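Coenzyme F420-dependent N(5),N(10)-methenyltetrahydromethanopterin reductase-related protein (Desulfurobacterium thermolithotrophum DSM 11699, PDB 6HUY) is an Hmd-related protein that binds 5,10-methenyltetrahydrofolate, a tetrahydrofolate-type C1 carrier, though the reaction it serves is unsettled. Local coordinates at residues S143-A148 against K157-A162. Numbering follows the deposited sequence.
Sequences STMHPA and KHYLIA. With GUE (5,10-Methenyltetrahydrofolate), chain M.
Met145 lays its terminal methyl over one face of the Tyr159 ring, CE standing 3.7 Å from the ring centroid and only 13° off the normal, a CH-pi contact. Bends at chi2 (-69°) and chi3 (-79°) curl the chain so that the S-methyl comes back over the ring; SD, farther above the same ring in a Met-aromatic contact, also runs alongside CG1 of Ile161. Phe39 of helix 32-41 touches both Met145 and Tyr159, while Leu180 of helix 174-186 packs on Met145 and Ile161.

The backbones meet in one antiparallel bridge, the hydrogen-bonded pair His146 and Leu160: Leu160 N gives a nearly straight bond to His146 O at 2.8 Å, and His146 N answers to Leu160 O at 3.1 Å. Leu160 O takes a second donor from the other face of its plane, Thr144 OG1 at 2.7 Å. Thr144 OG1 in turn accepts from Ala162 N at 2.9 Å, so it bridges two points of the strand. One residue earlier, Ser143 OG donates to Ala162 O at 2.8 Å, in the carbonyl plane on a lone pair.

The His146 ring is held from both nitrogens: ND1 accepts from Ala148 N at 3.0 Å, and NE2 bonds Asp204 OD1. Its edge is turned to O4 of the methenyltetrahydrofolate, and Ala148 O lies 3.5 Å from the pterin N2. The loop that follows strand 141-144, an edge strand of the parallel sheet in the Rossmann-like N-terminal domain, pairs with strand 158-163 and borders the folate site, to which the second subunit also contributes.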
# COMPACT_ATOMS: atom_id res chain seq x y z
N SER B 143 15.87 19.37 1.65
CA SER B 143 15.56 18.55 2.80
C SER B 143 14.21 18.98 3.36
O SER B 143 13.36 19.47 2.61
CB SER B 143 16.65 18.66 3.86
OG SER B 143 16.39 17.85 4.99
N THR B 144 13.99 18.80 4.66
CA THR B 144 12.69 19.08 5.24
C THR B 144 12.84 19.65 6.64
O THR B 144 13.83 19.42 7.33
CB THR B 144 11.81 17.82 5.31
OG1 THR B 144 12.41 16.85 6.19
CG2 THR B 144 11.61 17.21 3.94
N MET B 145 11.82 20.41 7.03
CA MET B 145 11.57 20.80 8.41
C MET B 145 10.12 20.47 8.74
O MET B 145 9.27 21.34 8.97
CB MET B 145 11.90 22.28 8.62
CG MET B 145 13.38 22.59 8.60
SD MET B 145 14.24 21.92 10.04
CE MET B 145 13.82 23.17 11.26
N HIS B 146 9.82 19.17 8.73
CA HIS B 146 8.45 18.71 8.87
C HIS B 146 8.08 18.71 10.34
O HIS B 146 8.63 17.91 11.10
CB HIS B 146 8.27 17.32 8.27
CG HIS B 146 6.85 16.96 7.99
ND1 HIS B 146 5.81 17.36 8.79
CD2 HIS B 146 6.29 16.24 6.98
CE1 HIS B 146 4.67 16.91 8.30
NE2 HIS B 146 4.93 16.22 7.20
N PRO B 147 7.18 19.59 10.80
CA PRO B 147 6.83 19.62 12.22
C PRO B 147 6.10 18.37 12.70
O PRO B 147 6.01 18.17 13.92
CB PRO B 147 5.94 20.86 12.35
CG PRO B 147 5.37 21.05 10.99
CD PRO B 147 6.44 20.61 10.03
N ALA B 148 5.55 17.55 11.80
CA ALA B 148 4.82 16.35 12.20
C ALA B 148 3.86 16.70 13.34
O ALA B 148 3.66 15.92 14.28
CB ALA B 148 5.77 15.24 12.60
N LYS B 157 6.92 18.96 19.23
CA LYS B 157 8.16 18.87 20.00
C LYS B 157 9.32 18.35 19.16
O LYS B 157 10.29 17.84 19.72
CB LYS B 157 7.94 17.98 21.23
CG LYS B 157 6.57 18.09 21.87
CD LYS B 157 6.55 17.54 23.29
CE LYS B 157 5.22 16.83 23.60
NZ LYS B 157 5.03 16.54 25.05
N HIS B 158 9.26 18.50 17.84
CA HIS B 158 10.18 17.76 16.98
C HIS B 158 10.11 18.32 15.57
O HIS B 158 9.19 19.06 15.22
CB HIS B 158 9.83 16.27 16.98
CG HIS B 158 8.35 16.01 17.03
ND1 HIS B 158 7.53 16.14 15.93
CD2 HIS B 158 7.55 15.67 18.06
CE1 HIS B 158 6.28 15.87 16.28
NE2 HIS B 158 6.27 15.58 17.57
N TYR B 159 11.12 17.98 14.77
CA TYR B 159 11.09 18.14 13.32
C TYR B 159 11.58 16.84 12.69
O TYR B 159 12.50 16.20 13.21
CB TYR B 159 11.98 19.28 12.84
CG TYR B 159 11.47 20.67 13.14
CD1 TYR B 159 10.37 21.17 12.47
CD2 TYR B 159 12.11 21.50 14.06
CE1 TYR B 159 9.89 22.44 12.73
CE2 TYR B 159 11.63 22.78 14.32
CZ TYR B 159 10.52 23.24 13.64
OH TYR B 159 10.01 24.51 13.86
N LEU B 160 10.99 16.48 11.55
CA LEU B 160 11.52 15.42 10.70
C LEU B 160 12.39 16.04 9.60
O LEU B 160 11.91 16.86 8.82
CB LEU B 160 10.39 14.62 10.07
CG LEU B 160 9.30 14.14 11.04
CD1 LEU B 160 8.30 13.25 10.31
CD2 LEU B 160 9.88 13.42 12.26
N ILE B 161 13.66 15.63 9.55
CA ILE B 161 14.66 16.20 8.65
C ILE B 161 15.11 15.12 7.68
O ILE B 161 15.71 14.12 8.09
CB ILE B 161 15.86 16.77 9.44
CG1 ILE B 161 15.40 17.91 10.35
CG2 ILE B 161 16.97 17.26 8.50
CD1 ILE B 161 16.45 18.37 11.36
N ALA B 162 14.83 15.33 6.39
CA ALA B 162 15.17 14.39 5.32
C ALA B 162 16.68 14.26 5.15
O ALA B 162 17.39 15.27 5.05
CB ALA B 162 14.53 14.84 4.01
N1 GUE M . -0.61 16.13 12.39
C2 GUE M . 0.48 15.69 11.71
N3 GUE M . 0.87 16.24 10.54
C4 GUE M . 0.20 17.26 9.99
C6 GUE M . -2.79 19.46 11.12
C1' GUE M . -3.99 21.90 5.26
C2' GUE M . -2.66 21.50 5.47
C3' GUE M . -2.27 20.93 6.69
C4' GUE M . -3.19 20.76 7.72
C5' GUE M . -4.52 21.15 7.50
O4 GUE M . 0.60 17.74 8.92
C4A GUE M . -1.00 17.81 10.67
N5 GUE M . -1.80 18.88 10.22
C7 GUE M . -3.47 18.26 11.80
N8 GUE M . -2.47 17.58 12.60
C8A GUE M . -1.37 17.16 11.94
N2 GUE M . 1.18 14.65 12.24
C9 GUE M . -3.68 20.22 10.13
N10 GUE M . -2.83 20.16 8.94
C6' GUE M . -4.91 21.71 6.28
C11 GUE M . -4.42 22.49 3.93
O11 GUE M . -5.56 22.30 3.54
N GUE M . -3.57 23.17 3.17
CA GUE M . -3.95 23.54 1.81
C GUE M . -2.97 23.06 0.78
OX1 GUE M . -3.40 22.78 -0.37
OX2 GUE M . -1.77 22.97 1.10
CB GUE M . -4.01 25.06 1.69
CG GUE M . -5.41 25.65 1.73
CD GUE M . -5.25 27.11 1.37
OE1 GUE M . -5.03 27.95 2.29
OE2 GUE M . -5.32 27.42 0.15
C1 GUE M . -1.78 19.46 9.09